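Local coordinates for protein gene activator AphA (Vibrio cholerae, PDB 1YG2) that activates virulence gene expression in the cholera bacterium, probably by binding promoter DNA through a winged-helix domain at the end of each subunit of a dimer, at residues W33-H37 with Q38-R42; T9-T13 with R14-G18. All coordinates share one frame; numbering follows the deposited sequence.

How the interactions relate
Both contacts lie within the PadR-like winged-helix part of AphA, with helix 18-25 between them in the chain: interaction 2 leads from helix 3-13 into the loop before helix 18-25, and interaction 1 opens helix 37-49, which by analogy with other winged-helix proteins probably serves as the recognition helix. Their centres are about 15 Å apart, yet they touch, because Y41 OH of interaction 1 lies 3.1 Å from G18 O of interaction 2, a probable hydrogen bond. Each also reaches the second subunit: K34 bonds to it through its backbone and packs on its T91, and T13 packs on its V105.

Interaction 1 (W33-H37 with Q38-R42); sequences WKASH and QQVYR
S36 O accepts V40 N and H37 O accepts Y41 N, both at 2.9 Å, in the first turn of helix 37-49, where an extended approach through K34 and A35 gives way to helical geometry at H37. What makes this start distinctive is a capping box, in which two side chains answer each other's backbone. S36, the N-cap residue, holds its hydroxyl between its own backbone N and carbonyl carbon (chi1 67°), from where OG receives Q39 N at 3.1 Å in an almost straight bond. In return Q39 sends its chain back, extended beyond CG, so that OE1 takes S36 N at 2.6 Å, on a lone pair and in the plane of the amide. The same OE1 lies 3.1 Å from A35 CA. On the inner side, V40 CG2 sits 3.2 Å from S36 O and 4.1 Å from A35 CB; A35 and V40 both also pack on F25 of helix 18-25, while H37 and Y41 touch T22 there. The chemistry implies that the N-H of Q39, which has no preceding helical turn to supply an acceptor, is served by a side chain, and that the reciprocal bond from S36 N ties the last loop residue to the first turn of the probable recognition helix.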
ATOM      1  N   TRP A  33      -1.735  11.185  -5.013  1.00 38.86           N
ATOM      2  CA  TRP A  33      -1.828  10.594  -6.334  1.00 40.26           C
ATOM      3  C   TRP A  33      -0.700  11.081  -7.233  1.00 41.14           C
ATOM      4  O   TRP A  33      -0.610  12.257  -7.571  1.00 39.03           O
ATOM      5  CB  TRP A  33      -3.191  10.898  -6.963  1.00 40.10           C
ATOM      6  CG  TRP A  33      -3.528   9.948  -8.048  1.00 40.26           C
ATOM      7  CD1 TRP A  33      -3.064   9.965  -9.330  1.00 43.38           C
ATOM      8  CD2 TRP A  33      -4.328   8.775  -7.927  1.00 42.22           C
ATOM      9  NE1 TRP A  33      -3.524   8.869 -10.017  1.00 42.94           N
ATOM     10  CE2 TRP A  33      -4.307   8.117  -9.173  1.00 43.99           C
ATOM     11  CE3 TRP A  33      -5.066   8.205  -6.878  1.00 43.35           C
ATOM     12  CZ2 TRP A  33      -4.992   6.923  -9.409  1.00 44.08           C
ATOM     13  CZ3 TRP A  33      -5.749   7.016  -7.107  1.00 44.59           C
ATOM     14  CH2 TRP A  33      -5.706   6.388  -8.364  1.00 45.14           C
ATOM     15  N   LYS A  34       0.154  10.147  -7.624  1.00 43.50           N
ATOM     16  CA  LYS A  34       1.294  10.445  -8.466  1.00 46.41           C
ATOM     17  C   LYS A  34       0.986  10.224  -9.945  1.00 47.00           C
ATOM     18  O   LYS A  34       0.670   9.111 -10.360  1.00 47.72           O
ATOM     19  CB  LYS A  34       2.468   9.563  -8.029  1.00 51.49           C
ATOM     20  CG  LYS A  34       3.810   9.901  -8.649  1.00 54.90           C
ATOM     21  CD  LYS A  34       4.109   9.045  -9.867  1.00 59.15           C
ATOM     22  CE  LYS A  34       5.594   9.129 -10.218  1.00 60.03           C
ATOM     23  NZ  LYS A  34       6.446   8.686  -9.068  1.00 61.21           N
ATOM     24  N   ALA A  35       1.066  11.293 -10.731  1.00 45.15           N
ATOM     25  CA  ALA A  35       0.826  11.218 -12.173  1.00 45.47           C
ATOM     26  C   ALA A  35       1.614  12.328 -12.864  1.00 45.14           C
ATOM     27  O   ALA A  35       1.705  13.435 -12.343  1.00 44.03           O
ATOM     28  CB  ALA A  35      -0.672  11.369 -12.478  1.00 41.86           C
ATOM     29  N   SER A  36       2.186  12.040 -14.029  1.00 47.19           N
ATOM     30  CA  SER A  36       2.957  13.054 -14.761  1.00 48.87           C
ATOM     31  C   SER A  36       2.053  13.957 -15.586  1.00 50.31           C
ATOM     32  O   SER A  36       0.945  13.572 -15.951  1.00 49.59           O
ATOM     33  CB  SER A  36       3.947  12.386 -15.706  1.00 47.99           C
ATOM     34  OG  SER A  36       3.262  11.698 -16.739  1.00 49.54           O
ATOM     35  N   HIS A  37       2.534  15.163 -15.879  1.00 54.58           N
ATOM     36  CA  HIS A  37       1.777  16.115 -16.690  1.00 57.03           C
ATOM     37  C   HIS A  37       1.312  15.390 -17.946  1.00 58.34           C
ATOM     38  O   HIS A  37       0.196  15.592 -18.425  1.00 58.57           O
ATOM     39  CB  HIS A  37       2.663  17.304 -17.084  1.00 60.17           C
ATOM     40  CG  HIS A  37       2.706  18.400 -16.066  1.00 63.70           C
ATOM     41  ND1 HIS A  37       2.985  18.174 -14.733  1.00 66.11           N
ATOM     42  CD2 HIS A  37       2.507  19.735 -16.184  1.00 65.97           C
ATOM     43  CE1 HIS A  37       2.954  19.320 -14.076  1.00 66.31           C
ATOM     44  NE2 HIS A  37       2.665  20.284 -14.933  1.00 66.53           N
ATOM     45  N   GLN A  38       2.187  14.536 -18.464  1.00 59.32           N
ATOM     46  CA  GLN A  38       1.902  13.764 -19.661  1.00 60.85           C
ATOM     47  C   GLN A  38       0.634  12.946 -19.441  1.00 58.49           C
ATOM     48  O   GLN A  38      -0.396  13.193 -20.070  1.00 59.30           O
ATOM     49  CB  GLN A  38       3.077  12.834 -19.961  1.00 64.44           C
ATOM     50  CG  GLN A  38       3.498  12.796 -21.419  1.00 70.81           C
ATOM     51  CD  GLN A  38       2.401  12.298 -22.341  1.00 73.68           C
ATOM     52  OE1 GLN A  38       1.396  12.977 -22.555  1.00 75.85           O
ATOM     53  NE2 GLN A  38       2.591  11.105 -22.894  1.00 76.09           N
ATOM     54  N   GLN A  39       0.728  11.976 -18.538  1.00 55.85           N
ATOM     55  CA  GLN A  39      -0.387  11.103 -18.201  1.00 51.73           C
ATOM     56  C   GLN A  39      -1.663  11.911 -18.015  1.00 49.12           C
ATOM     57  O   GLN A  39      -2.731  11.517 -18.482  1.00 48.41           O
ATOM     58  CB  GLN A  39      -0.083  10.337 -16.914  1.00 52.35           C
ATOM     59  CG  GLN A  39       1.163   9.479 -16.976  1.00 54.90           C
ATOM     60  CD  GLN A  39       1.512   8.863 -15.632  1.00 56.59           C
ATOM     61  OE1 GLN A  39       1.739   9.569 -14.648  1.00 56.39           O
ATOM     62  NE2 GLN A  39       1.561   7.538 -15.587  1.00 58.94           N
ATOM     63  N   VAL A  40      -1.543  13.049 -17.338  1.00 45.81           N
ATOM     64  CA  VAL A  40      -2.689  13.906 -17.088  1.00 43.87           C
ATOM     65  C   VAL A  40      -3.307  14.422 -18.387  1.00 45.14           C
ATOM     66  O   VAL A  40      -4.519  14.294 -18.590  1.00 42.30           O
ATOM     67  CB  VAL A  40      -2.303  15.082 -16.181  1.00 41.64           C
ATOM     68  CG1 VAL A  40      -3.457  16.058 -16.063  1.00 39.76           C
ATOM     69  CG2 VAL A  40      -1.932  14.552 -14.801  1.00 41.22           C
ATOM     70  N   TYR A  41      -2.481  14.988 -19.267  1.00 46.00           N
ATOM     71  CA  TYR A  41      -2.976  15.495 -20.546  1.00 46.86           C
ATOM     72  C   TYR A  41      -3.605  14.370 -21.353  1.00 46.84           C
ATOM     73  O   TYR A  41      -4.659  14.540 -21.957  1.00 48.67           O
ATOM     74  CB  TYR A  41      -1.844  16.139 -21.344  1.00 45.95           C
ATOM     75  CG  TYR A  41      -1.537  17.528 -20.866  1.00 46.74           C
ATOM     76  CD1 TYR A  41      -0.256  17.879 -20.439  1.00 47.75           C
ATOM     77  CD2 TYR A  41      -2.543  18.485 -20.786  1.00 47.28           C
ATOM     78  CE1 TYR A  41       0.012  19.150 -19.934  1.00 45.36           C
ATOM     79  CE2 TYR A  41      -2.286  19.754 -20.287  1.00 49.52           C
ATOM     80  CZ  TYR A  41      -1.009  20.076 -19.860  1.00 47.65           C
ATOM     81  OH  TYR A  41      -0.768  21.324 -19.344  1.00 51.47           O
ATOM     82  N   ARG A  42      -2.958  13.217 -21.355  1.00 47.52           N
ATOM     83  CA  ARG A  42      -3.488  12.082 -22.084  1.00 49.16           C
ATOM     84  C   ARG A  42      -4.860  11.671 -21.542  1.00 48.33           C
ATOM     85  O   ARG A  42      -5.768  11.378 -22.319  1.00 48.02           O
ATOM     86  CB  ARG A  42      -2.498  10.913 -22.019  1.00 52.72           C
ATOM     87  CG  ARG A  42      -1.249  11.144 -22.875  1.00 59.08           C
ATOM     88  CD  ARG A  42      -0.290   9.955 -22.855  1.00 63.64           C
ATOM     89  NE  ARG A  42       0.358   9.795 -21.556  1.00 69.13           N
ATOM     90  CZ  ARG A  42       1.351   8.943 -21.314  1.00 71.17           C
ATOM     91  NH1 ARG A  42       1.813   8.171 -22.287  1.00 74.24           N
ATOM     92  NH2 ARG A  42       1.887   8.866 -20.103  1.00 73.10           N
TER

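Interaction 2 (T9-T13 with R14-G18); sequences TVLST and RDATG
V10 O is gripped twice by T13: by its backbone N at 3.3 Å and by its hydroxyl OG1 at 2.9 Å, the latter in the carbonyl plane. This is near the C-terminal end of helix 3-13, the first helix of the winged-helix domain; from R14 onward the chain is extended and leads to helix 18-25. The T13 torsion that places OG1 between its own N and carbonyl carbon (chi1 62°) turns the hydroxyl back over the helix, so a side chain shares the acceptor with the main chain. L11 links the two segments on the buried side. Its CD2 branch reaches A16 CB at 4.2 Å and A16 N at 3.8 Å, while its CA-H points at R14 O, 3.4 Å from CA; the same side chain packs on I71 of strand 69-71. A16 pairs by backbone hydrogen bonds with Y69, and D15 OD1 bonds S70 OG, so the loop is tied to the wing strand as well as to the helix. T9 packs on A102, and S12 and T13 on V105, of the second subunit. A water joins the helix to the loop, donating to L11 O at 2.8 Å and to D15 OD1 at 2.6 Å.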
ATOM      1  N   THR A   9     -12.672  15.483  -9.963  1.00 35.64           N
ATOM      2  CA  THR A   9     -12.841  16.137  -8.666  1.00 35.12           C
ATOM      3  C   THR A   9     -12.402  17.592  -8.750  1.00 35.82           C
ATOM      4  O   THR A   9     -13.079  18.495  -8.261  1.00 37.01           O
ATOM      5  CB  THR A   9     -12.002  15.442  -7.584  1.00 36.86           C
ATOM      6  OG1 THR A   9     -12.363  14.058  -7.524  1.00 35.05           O
ATOM      7  CG2 THR A   9     -12.236  16.098  -6.223  1.00 37.12           C
ATOM      8  N   VAL A  10     -11.259  17.819  -9.374  1.00 37.20           N
ATOM      9  CA  VAL A  10     -10.762  19.173  -9.520  1.00 38.50           C
ATOM     10  C   VAL A  10     -11.816  20.020 -10.229  1.00 40.08           C
ATOM     11  O   VAL A  10     -12.227  21.067  -9.735  1.00 40.34           O
ATOM     12  CB  VAL A  10      -9.469  19.196 -10.358  1.00 38.10           C
ATOM     13  CG1 VAL A  10      -9.009  20.631 -10.572  1.00 39.66           C
ATOM     14  CG2 VAL A  10      -8.392  18.385  -9.673  1.00 37.63           C
ATOM     15  N   LEU A  11     -12.263  19.544 -11.385  1.00 40.12           N
ATOM     16  CA  LEU A  11     -13.241  20.266 -12.184  1.00 40.52           C
ATOM     17  C   LEU A  11     -14.604  20.407 -11.539  1.00 40.92           C
ATOM     18  O   LEU A  11     -15.390  21.255 -11.940  1.00 42.05           O
ATOM     19  CB  LEU A  11     -13.381  19.600 -13.562  1.00 40.41           C
ATOM     20  CG  LEU A  11     -12.099  19.642 -14.401  1.00 40.88           C
ATOM     21  CD1 LEU A  11     -12.264  18.823 -15.671  1.00 41.10           C
ATOM     22  CD2 LEU A  11     -11.771  21.097 -14.744  1.00 43.04           C
ATOM     23  N   SER A  12     -14.899  19.585 -10.544  1.00 43.81           N
ATOM     24  CA  SER A  12     -16.204  19.681  -9.897  1.00 48.65           C
ATOM     25  C   SER A  12     -16.369  20.962  -9.084  1.00 49.58           C
ATOM     26  O   SER A  12     -17.487  21.395  -8.827  1.00 48.21           O
ATOM     27  CB  SER A  12     -16.449  18.472  -8.996  1.00 50.53           C
ATOM     28  OG  SER A  12     -16.560  17.300  -9.775  1.00 54.22           O
ATOM     29  N   THR A  13     -15.261  21.562  -8.667  1.00 51.99           N
ATOM     30  CA  THR A  13     -15.349  22.797  -7.901  1.00 56.08           C
ATOM     31  C   THR A  13     -15.356  23.995  -8.852  1.00 56.55           C
ATOM     32  O   THR A  13     -16.108  24.944  -8.647  1.00 58.09           O
ATOM     33  CB  THR A  13     -14.182  22.926  -6.908  1.00 56.74           C
ATOM     34  OG1 THR A  13     -12.945  22.982  -7.622  1.00 62.10           O
ATOM     35  CG2 THR A  13     -14.146  21.735  -5.982  1.00 58.56           C
ATOM     36  N   ARG A  14     -14.539  23.940  -9.901  1.00 56.82           N
ATOM     37  CA  ARG A  14     -14.475  25.027 -10.878  1.00 56.90           C
ATOM     38  C   ARG A  14     -13.788  24.603 -12.171  1.00 54.79           C
ATOM     39  O   ARG A  14     -13.014  23.646 -12.188  1.00 53.12           O
ATOM     40  CB  ARG A  14     -13.719  26.222 -10.289  1.00 61.35           C
ATOM     41  CG  ARG A  14     -12.334  25.879  -9.744  1.00 66.32           C
ATOM     42  CD  ARG A  14     -11.579  27.132  -9.297  1.00 74.13           C
ATOM     43  NE  ARG A  14     -10.352  26.821  -8.562  1.00 79.87           N
ATOM     44  CZ  ARG A  14      -9.437  27.723  -8.206  1.00 82.59           C
ATOM     45  NH1 ARG A  14      -9.600  29.005  -8.519  1.00 83.65           N
ATOM     46  NH2 ARG A  14      -8.354  27.344  -7.535  1.00 83.84           N
ATOM     47  N   ASP A  15     -14.069  25.322 -13.254  1.00 53.10           N
ATOM     48  CA  ASP A  15     -13.441  25.019 -14.533  1.00 52.03           C
ATOM     49  C   ASP A  15     -11.970  25.363 -14.374  1.00 49.92           C
ATOM     50  O   ASP A  15     -11.614  26.150 -13.508  1.00 49.96           O
ATOM     51  CB  ASP A  15     -14.053  25.864 -15.653  1.00 54.90           C
ATOM     52  CG  ASP A  15     -15.561  25.712 -15.742  1.00 57.02           C
ATOM     53  OD1 ASP A  15     -16.052  24.569 -15.671  1.00 57.13           O
ATOM     54  OD2 ASP A  15     -16.263  26.733 -15.893  1.00 59.85           O
ATOM     55  N   ALA A  16     -11.111  24.773 -15.195  1.00 48.17           N
ATOM     56  CA  ALA A  16      -9.690  25.057 -15.092  1.00 47.42           C
ATOM     57  C   ALA A  16      -8.967  24.718 -16.378  1.00 48.25           C
ATOM     58  O   ALA A  16      -9.394  23.838 -17.122  1.00 48.12           O
ATOM     59  CB  ALA A  16      -9.089  24.275 -13.946  1.00 44.63           C
ATOM     60  N   THR A  17      -7.870  25.423 -16.631  1.00 48.40           N
ATOM     61  CA  THR A  17      -7.064  25.197 -17.821  1.00 50.97           C
ATOM     62  C   THR A  17      -6.235  23.933 -17.626  1.00 52.49           C
ATOM     63  O   THR A  17      -6.131  23.413 -16.514  1.00 52.52           O
ATOM     64  CB  THR A  17      -6.097  26.368 -18.076  1.00 52.15           C
ATOM     65  OG1 THR A  17      -5.152  26.446 -17.003  1.00 53.57           O
ATOM     66  CG2 THR A  17      -6.860  27.679 -18.156  1.00 51.43           C
ATOM     67  N   GLY A  18      -5.646  23.443 -18.710  1.00 54.80           N
ATOM     68  CA  GLY A  18      -4.828  22.248 -18.626  1.00 57.49           C
ATOM     69  C   GLY A  18      -3.629  22.473 -17.722  1.00 59.54           C
ATOM     70  O   GLY A  18      -3.026  21.524 -17.211  1.00 59.22           O
TER
HETATM   71  O   HOH W   1     -15.589  22.307 -14.475  1.00 42.49           O